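Side-chain contacts in EpsJ (Vibrio vulnificus, PDB 2RET), which is a minor pseudopilin of the type II secretion system that pairs with the pseudopilin EpsI and probably acts at the tip of the pseudopilus: residues Asn75-Gln79 with Phe80-Glu84; Phe129-Gly132 with Lys133-Ile136; Leu25-Met28 with Asp29-Phe32. All blocks are in the same frame, centred on the assembly; numbering follows the deposited sequence. Where two conformers were deposited one is given.

Overall arrangement
Along the chain contact 3 comes first, near the end of helix 10-32, followed by contact 1 in the connection between strands 64-74 and 79-93, and then contact 2 at the tip of the hairpin formed by strands 122-130 and 135-136. Contact 1 belongs to the six-stranded antiparallel sheet and contact 2 to the four-stranded one, while the helix carrying contact 3 packs side chains against strands of both. The centres of contacts 1 and 2 are about 34 Å apart; that of contact 3 lies about 23 Å from the centre of contact 1 and 21 Å from that of contact 2. All three reach EpsI chains, so helix and both sheets take part in the pseudopilin assembly.

Contact 1: Asn75-Gln79 with Phe80-Glu84; sequences NPQQQ and FPRGE
The connection between the antiparallel strands 64-74 and 79-93 contains a type I beta turn from Pro-76 to Gln-79 and is drawn together by Asn-75 and Arg-82. Asn-75 N donates to Arg-82 O (2.7 Å). In the conformer described, one of two deposited, the arginine side chain bends twice, at chi2 (-92°) and again at chi3, and folds back toward the turn with backbone carbonyls at the edge of its guanidinium. There NH2 of Arg-82 is 2.8 Å from Asn-75 O and donates to it from above the carbonyl plane; NH1 adds a weak bond to the same oxygen. Gln-79 O receives two further weak bonds, from NE and NH2 of Arg-82. The amide end of Gln-77 lies over one face of the guanidinium.

The carboxamide of Asn-75 binds the segment that follows. Its ND2 uses both hydrogens within the amide plane: one points to Pro-81 O (3.0 Å), the other almost straight to Glu-84 OE1 (2.8 Å, 175° at the hydrogen). The glutamate chain bends at chi2 to meet this amide, the two flat groups being turned 45° to each other, and its OE2 forms a salt bridge with Arg-103. A cis peptide precedes Pro-81. Beside it, a water accepts from Gln-79 NE2 (3.1 Å) and donates to Phe-80 O.

Phe-80 pairs in antiparallel fashion with a strand of an EpsI chain, which continues the sheet across the interface, and Gln-78 NE2 donates to Met-29 O of that EpsI chain. The guanidinium thus serves main-chain oxygens of Asn-75 and Gln-79, provisionally, since its bonds hold for one conformer, whereas the buried Asn-75 carboxamide, its rotation fixed by two straight bonds, divides its hydrogens between a main-chain oxygen and a carboxylate, tying the start of the connection to Pro-81 and Glu-84.

Contact 2: Phe129-Gly132 with Lys133-Ile136; sequences FYDG and KQWI
Tyr-130 and Trp-135 lie side by side on one face of a beta hairpin, as an antiparallel non-hydrogen-bonded pair whose side chains cross at about a right angle. CB of Tyr-130 sits squarely over the six-membered ring of Trp-135, 3.6 Å from its centroid, in a CH-pi contact. The phenol continues past the indole: Tyr-130 CD1 comes within 3.4 Å of Trp-135 NE1, and the ring planes meet obliquely at 42°. Trp-135 CG, anti to its carbonyl carbon (chi1 -67°), turns the indole back under the tyrosine.

Asp-131 closes the turn with backbone and side chain. Its N donates to Gln-134 O (3.0 Å). OD1 accepts from Lys-133 N (2.9 Å), nearly along the C-O bond, and from Gln-134 N (3.0 Å), which approaches from above the carboxylate plane. OD2 instead rests near the methyl Ile-136 CG2 (3.7 Å). Gly-132, with positive phi (110°), carries the chain round. Phe-129 and Ile-136, on the other face, exchange two backbone hydrogen bonds.

Strand 135-136 forms one edge of the four-stranded sheet, with 122-130 next to it and 148-155 beyond; Trp-135 and Tyr-130 touch Ala-148, and both also pack on an EpsI chain, while Phe-129 meets Trp-54 edge-to-face.

Contact 3: Leu25-Met28 with Asp29-Phe32; sequences LVMM and DSDF
Backbone hydrogen bonds of the alpha-helical, i to i+4 kind join the two segments: Asp-29 N to Leu-25 O (2.9 Å), Ser-30 N to Val-26 O, Asp-31 N to Met-27 O and Phe-32 N to Met-28 O (2.9 Å). Asp-31 N also makes a weak bond to Met-28 O.

One side-chain hydroxyl joins this pattern. Ser-30 OG, lying between its own backbone N and carbonyl carbon (chi1 75°), turns back and donates to Met-27 O at 2.5 Å. Met-27 O therefore has two donors, this hydroxyl and Asp-31 N (3.1 Å), a common use of serine inside a helix. The selenium of Met-27, a selenomethionine, lies 4.1 Å from Ser-30 OG.

All these residues belong to the last turns of helix 10-32, the long N-terminal helix that pilin-like proteins lay against an antiparallel sheet. Here the helix touches strands of both sheets of the chain.

Apolar and aromatic contacts run along the buried side. Met-28 CB, also of a selenomethionine, is 4.1 Å from Phe-32 CD2, and the Phe-32 ring meets Phe-68, Tyr-90 and Tyr-165. The Met-28 side chain packs on Val-151 and Leu-153 of strand 148-155.

A carbonyl also meets the ring edge: with Phe-32 CG anti to its carbonyl carbon (chi1 -73°), the ring is placed so that Met-28 O lies in its plane, 3.2 Å from Phe-32 CD2.

Charged groups are satisfied from beyond the two segments. The buried Asp-31 carboxylate forms salt bridges through OD1 with Arg-70 and Arg-99, and OD2 is hydrogen-bonded to the Tyr-90 hydroxyl; the two arginines would probably favour its ionised form. Asp-29 OD1 pairs with Arg-33 and Arg-163.

Contact 1: Asn75-Gln79 with Phe80-Glu84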
loop_
_atom_site.group_PDB
_atom_site.type_symbol
_atom_site.label_atom_id
_atom_site.label_comp_id
_atom_site.label_asym_id
_atom_site.label_seq_id
_atom_site.Cartn_x
_atom_site.Cartn_y
_atom_site.Cartn_z
ATOM N N ASN B 75 8.340 0.548 9.262
ATOM C CA ASN B 75 8.154 1.033 10.616
ATOM C C ASN B 75 6.719 0.708 11.054
ATOM O O ASN B 75 5.865 0.553 10.209
ATOM C CB ASN B 75 8.458 2.531 10.681
ATOM C CG ASN B 75 9.938 2.830 10.494
ATOM O OD1 ASN B 75 10.780 2.059 10.934
ATOM N ND2 ASN B 75 10.262 3.952 9.839
ATOM N N PRO B 76 6.454 0.587 12.368
ATOM C CA PRO B 76 5.095 0.318 12.887
ATOM C C PRO B 76 4.078 1.382 12.458
ATOM O O PRO B 76 4.457 2.548 12.338
ATOM C CB PRO B 76 5.297 0.356 14.405
ATOM C CG PRO B 76 6.541 1.185 14.599
ATOM C CD PRO B 76 7.414 0.754 13.475
ATOM N N GLN B 77 2.807 0.995 12.269
ATOM C CA GLN B 77 1.815 1.781 11.454
ATOM C C GLN B 77 1.744 3.299 11.696
ATOM O O GLN B 77 1.611 4.102 10.762
ATOM C CB GLN B 77 0.394 1.196 11.610
ATOM C CG GLN B 77 0.119 0.013 10.691
ATOM C CD GLN B 77 -0.534 0.398 9.375
ATOM O OE1 GLN B 77 -1.705 0.824 9.351
ATOM N NE2 GLN B 77 0.204 0.211 8.262
ATOM N N GLN B 78 1.800 3.666 12.960
ATOM C CA GLN B 78 1.790 5.049 13.390
ATOM C C GLN B 78 2.939 5.898 12.799
ATOM O O GLN B 78 2.784 7.103 12.569
ATOM C CB GLN B 78 1.780 5.092 14.939
ATOM C CG GLN B 78 2.839 4.191 15.658
ATOM C CD GLN B 78 2.505 2.669 15.683
ATOM O OE1 GLN B 78 2.204 2.076 14.648
ATOM N NE2 GLN B 78 2.601 2.046 16.856
ATOM N N GLN B 79 4.068 5.256 12.506
ATOM C CA GLN B 79 5.292 5.995 12.238
ATOM C C GLN B 79 5.409 6.526 10.806
ATOM O O GLN B 79 5.105 5.825 9.827
ATOM C CB GLN B 79 6.514 5.166 12.619
ATOM C CG GLN B 79 7.814 5.988 12.659
ATOM C CD GLN B 79 9.016 5.209 13.174
ATOM O OE1 GLN B 79 8.892 4.062 13.595
ATOM N NE2 GLN B 79 10.193 5.825 13.102
ATOM N N PHE B 80 5.884 7.763 10.696
ATOM C CA PHE B 80 6.294 8.321 9.399
ATOM C C PHE B 80 7.813 8.573 9.374
ATOM O O PHE B 80 8.362 9.113 10.317
ATOM C CB PHE B 80 5.529 9.644 9.136
ATOM C CG PHE B 80 5.761 10.200 7.761
ATOM C CD1 PHE B 80 5.103 9.656 6.657
ATOM C CD2 PHE B 80 6.666 11.229 7.555
ATOM C CE1 PHE B 80 5.333 10.148 5.372
ATOM C CE2 PHE B 80 6.909 11.722 6.265
ATOM C CZ PHE B 80 6.241 11.187 5.178
ATOM N N PRO B 81 8.508 8.221 8.291
ATOM C CA PRO B 81 8.056 7.503 7.118
ATOM C C PRO B 81 7.784 6.045 7.426
ATOM O O PRO B 81 8.157 5.534 8.485
ATOM C CB PRO B 81 9.200 7.672 6.114
ATOM C CG PRO B 81 10.390 7.988 6.882
ATOM C CD PRO B 81 9.921 8.628 8.177
ATOM N N ARG B 82 7.126 5.404 6.479
ATOM C CA ARG B 82 6.678 4.034 6.604
ATOM C C ARG B 82 7.839 3.074 6.471
ATOM O O ARG B 82 7.909 2.105 7.138
ATOM C CB ARG B 82 5.651 3.737 5.505
ATOM C CG ARG B 82 4.411 4.621 5.559
ATOM C CD ARG B 82 3.292 3.996 6.369
ATOM N NE ARG B 82 3.634 3.886 7.785
ATOM C CZ ARG B 82 4.028 2.773 8.401
ATOM N NH1 ARG B 82 4.149 1.609 7.756
ATOM N NH2 ARG B 82 4.316 2.829 9.688
ATOM N N GLY B 83 8.729 3.370 5.551
ATOM C CA GLY B 83 9.900 2.525 5.260
ATOM C C GLY B 83 11.151 3.166 5.813
ATOM O O GLY B 83 11.312 4.354 5.685
ATOM N N GLU B 84 11.985 2.396 6.497
ATOM C CA GLU B 84 13.291 2.848 6.933
ATOM C C GLU B 84 14.317 2.395 5.892
ATOM O O GLU B 84 14.476 1.189 5.658
ATOM C CB GLU B 84 13.592 2.247 8.301
ATOM C CG GLU B 84 14.576 3.009 9.145
ATOM C CD GLU B 84 14.137 4.414 9.495
ATOM O OE1 GLU B 84 12.914 4.698 9.540
ATOM O OE2 GLU B 84 15.042 5.254 9.729
HETATM O O HOH W 1 10.163 8.650 11.922
#

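Contact 2: Phe129-Gly132 with Lys133-Ile136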
loop_
_atom_site.group_PDB
_atom_site.type_symbol
_atom_site.label_atom_id
_atom_site.label_comp_id
_atom_site.label_asym_id
_atom_site.label_seq_id
_atom_site.Cartn_x
_atom_site.Cartn_y
_atom_site.Cartn_z
ATOM N N PHE B 129 23.716 -4.039 -15.765
ATOM C CA PHE B 129 22.494 -3.320 -15.564
ATOM C C PHE B 129 21.701 -3.410 -16.845
ATOM O O PHE B 129 22.225 -3.142 -17.941
ATOM C CB PHE B 129 22.830 -1.868 -15.231
ATOM C CG PHE B 129 23.847 -1.727 -14.135
ATOM C CD1 PHE B 129 25.196 -1.577 -14.437
ATOM C CD2 PHE B 129 23.458 -1.784 -12.804
ATOM C CE1 PHE B 129 26.143 -1.450 -13.438
ATOM C CE2 PHE B 129 24.399 -1.668 -11.782
ATOM C CZ PHE B 129 25.744 -1.480 -12.100
ATOM N N TYR B 130 20.457 -3.819 -16.706
ATOM C CA TYR B 130 19.540 -3.879 -17.806
ATOM C C TYR B 130 18.841 -2.550 -17.997
ATOM O O TYR B 130 18.043 -2.124 -17.141
ATOM C CB TYR B 130 18.497 -4.984 -17.621
ATOM C CG TYR B 130 17.733 -5.273 -18.900
ATOM C CD1 TYR B 130 18.388 -5.767 -20.024
ATOM C CD2 TYR B 130 16.374 -5.054 -18.992
ATOM C CE1 TYR B 130 17.710 -6.037 -21.190
ATOM C CE2 TYR B 130 15.687 -5.321 -20.170
ATOM C CZ TYR B 130 16.362 -5.810 -21.259
ATOM O OH TYR B 130 15.701 -6.068 -22.424
ATOM N N ASP B 131 19.117 -1.925 -19.136
ATOM C CA ASP B 131 18.627 -0.592 -19.426
ATOM C C ASP B 131 17.360 -0.628 -20.270
ATOM O O ASP B 131 16.936 0.397 -20.763
ATOM C CB ASP B 131 19.724 0.256 -20.101
ATOM C CG ASP B 131 19.917 -0.059 -21.601
ATOM O OD1 ASP B 131 19.135 -0.811 -22.216
ATOM O OD2 ASP B 131 20.874 0.482 -22.175
ATOM N N GLY B 132 16.767 -1.809 -20.431
ATOM C CA GLY B 132 15.491 -1.953 -21.123
ATOM C C GLY B 132 15.691 -2.652 -22.453
ATOM O O GLY B 132 14.782 -3.319 -22.947
ATOM N N LYS B 133 16.879 -2.503 -23.036
ATOM C CA LYS B 133 17.212 -3.211 -24.263
ATOM C C LYS B 133 18.526 -4.007 -24.212
ATOM O O LYS B 133 18.618 -5.057 -24.847
ATOM C CB LYS B 133 17.176 -2.275 -25.485
ATOM C CG LYS B 133 17.365 -0.784 -25.224
ATOM C CD LYS B 133 17.403 -0.013 -26.546
ATOM C CE LYS B 133 16.033 0.007 -27.275
ATOM N NZ LYS B 133 16.132 0.295 -28.750
ATOM N N GLN B 134 19.524 -3.534 -23.467
ATOM C CA GLN B 134 20.756 -4.306 -23.287
ATOM C C GLN B 134 21.207 -4.338 -21.821
ATOM O O GLN B 134 20.700 -3.603 -20.979
ATOM C CB GLN B 134 21.878 -3.806 -24.219
ATOM C CG GLN B 134 21.766 -2.350 -24.605
ATOM C CD GLN B 134 22.961 -1.817 -25.379
ATOM O OE1 GLN B 134 23.577 -2.510 -26.200
ATOM N NE2 GLN B 134 23.276 -0.552 -25.134
ATOM N N TRP B 135 22.097 -5.281 -21.532
ATOM C CA TRP B 135 22.873 -5.315 -20.304
ATOM C C TRP B 135 24.147 -4.488 -20.529
ATOM O O TRP B 135 24.932 -4.780 -21.453
ATOM C CB TRP B 135 23.209 -6.763 -19.958
ATOM C CG TRP B 135 21.992 -7.510 -19.610
ATOM C CD1 TRP B 135 21.154 -8.191 -20.470
ATOM C CD2 TRP B 135 21.399 -7.591 -18.322
ATOM N NE1 TRP B 135 20.099 -8.709 -19.771
ATOM C CE2 TRP B 135 20.232 -8.371 -18.447
ATOM C CE3 TRP B 135 21.767 -7.120 -17.063
ATOM C CZ2 TRP B 135 19.412 -8.675 -17.347
ATOM C CZ3 TRP B 135 20.962 -7.415 -15.983
ATOM C CH2 TRP B 135 19.797 -8.188 -16.127
ATOM N N ILE B 136 24.325 -3.439 -19.728
ATOM C CA ILE B 136 25.455 -2.532 -19.859
ATOM C C ILE B 136 26.304 -2.594 -18.573
ATOM O O ILE B 136 25.924 -3.235 -17.587
ATOM C CB ILE B 136 24.993 -1.063 -20.246
ATOM C CG1 ILE B 136 24.128 -0.394 -19.160
ATOM C CG2 ILE B 136 24.224 -1.078 -21.564
ATOM C CD1 ILE B 136 23.599 0.987 -19.557
#

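Contact 3: Leu25-Met28 with Asp29-Phe32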
loop_
_atom_site.group_PDB
_atom_site.type_symbol
_atom_site.label_atom_id
_atom_site.label_comp_id
_atom_site.label_asym_id
_atom_site.label_seq_id
_atom_site.Cartn_x
_atom_site.Cartn_y
_atom_site.Cartn_z
ATOM N N LEU B 25 24.235 -16.071 -0.299
ATOM C CA LEU B 25 23.168 -15.855 -1.275
ATOM C C LEU B 25 21.923 -15.316 -0.607
ATOM O O LEU B 25 21.189 -14.519 -1.200
ATOM C CB LEU B 25 22.822 -17.157 -2.016
ATOM C CG LEU B 25 23.815 -17.699 -3.067
ATOM C CD1 LEU B 25 23.332 -19.011 -3.614
ATOM C CD2 LEU B 25 24.022 -16.717 -4.189
ATOM N N VAL B 26 21.655 -15.791 0.608
ATOM C CA VAL B 26 20.527 -15.291 1.389
ATOM C C VAL B 26 20.690 -13.810 1.671
ATOM O O VAL B 26 19.775 -13.041 1.468
ATOM C CB VAL B 26 20.305 -16.116 2.715
ATOM C CG1 VAL B 26 19.340 -15.404 3.706
ATOM C CG2 VAL B 26 19.801 -17.487 2.380
HETATM N N MSE B 27 21.864 -13.424 2.142
HETATM C CA MSE B 27 22.210 -12.015 2.388
HETATM C C MSE B 27 22.086 -11.118 1.156
HETATM O O MSE B 27 21.525 -10.031 1.215
HETATM C CB MSE B 27 23.616 -11.935 2.958
HETATM C CG MSE B 27 24.011 -10.527 3.389
HETATM SE SE MSE B 27 23.103 -9.935 5.038
HETATM C CE MSE B 27 24.545 -10.643 6.225
HETATM N N MSE B 28 22.604 -11.585 0.045
HETATM C CA MSE B 28 22.516 -10.864 -1.233
HETATM C C MSE B 28 21.118 -10.771 -1.778
HETATM O O MSE B 28 20.761 -9.769 -2.388
HETATM C CB MSE B 28 23.373 -11.539 -2.279
HETATM C CG MSE B 28 24.820 -11.584 -1.892
HETATM SE SE MSE B 28 25.897 -12.506 -3.238
HETATM C CE MSE B 28 25.298 -11.612 -4.872
ATOM N N ASP B 29 20.325 -11.810 -1.557
ATOM C CA ASP B 29 18.908 -11.796 -1.917
ATOM C C ASP B 29 18.223 -10.722 -1.113
ATOM O O ASP B 29 17.407 -9.959 -1.649
ATOM C CB ASP B 29 18.217 -13.146 -1.637
ATOM C CG ASP B 29 18.019 -14.007 -2.889
ATOM O OD1 ASP B 29 17.985 -13.487 -3.996
ATOM O OD2 ASP B 29 17.795 -15.231 -2.770
ATOM N N SER B 30 18.550 -10.656 0.171
ATOM C CA SER B 30 17.900 -9.691 1.053
ATOM C C SER B 30 18.178 -8.262 0.585
ATOM O O SER B 30 17.288 -7.419 0.658
ATOM C CB SER B 30 18.307 -9.881 2.527
ATOM O OG SER B 30 19.645 -9.409 2.816
ATOM N N ASP B 31 19.398 -8.011 0.107
ATOM C CA ASP B 31 19.850 -6.663 -0.253
ATOM C C ASP B 31 19.409 -6.256 -1.662
ATOM O O ASP B 31 18.783 -5.231 -1.851
ATOM C CB ASP B 31 21.378 -6.538 -0.166
ATOM C CG ASP B 31 21.904 -6.493 1.251
ATOM O OD1 ASP B 31 21.190 -6.068 2.190
ATOM O OD2 ASP B 31 23.091 -6.869 1.433
ATOM N N PHE B 32 19.768 -7.063 -2.640
ATOM C CA PHE B 32 19.535 -6.726 -4.018
ATOM C C PHE B 32 18.062 -6.795 -4.441
ATOM O O PHE B 32 17.669 -6.148 -5.437
ATOM C CB PHE B 32 20.404 -7.579 -4.924
ATOM C CG PHE B 32 21.839 -7.205 -4.896
ATOM C CD1 PHE B 32 22.293 -6.142 -5.637
ATOM C CD2 PHE B 32 22.753 -7.949 -4.168
ATOM C CE1 PHE B 32 23.631 -5.792 -5.622
ATOM C CE2 PHE B 32 24.086 -7.579 -4.118
ATOM C CZ PHE B 32 24.528 -6.498 -4.857
#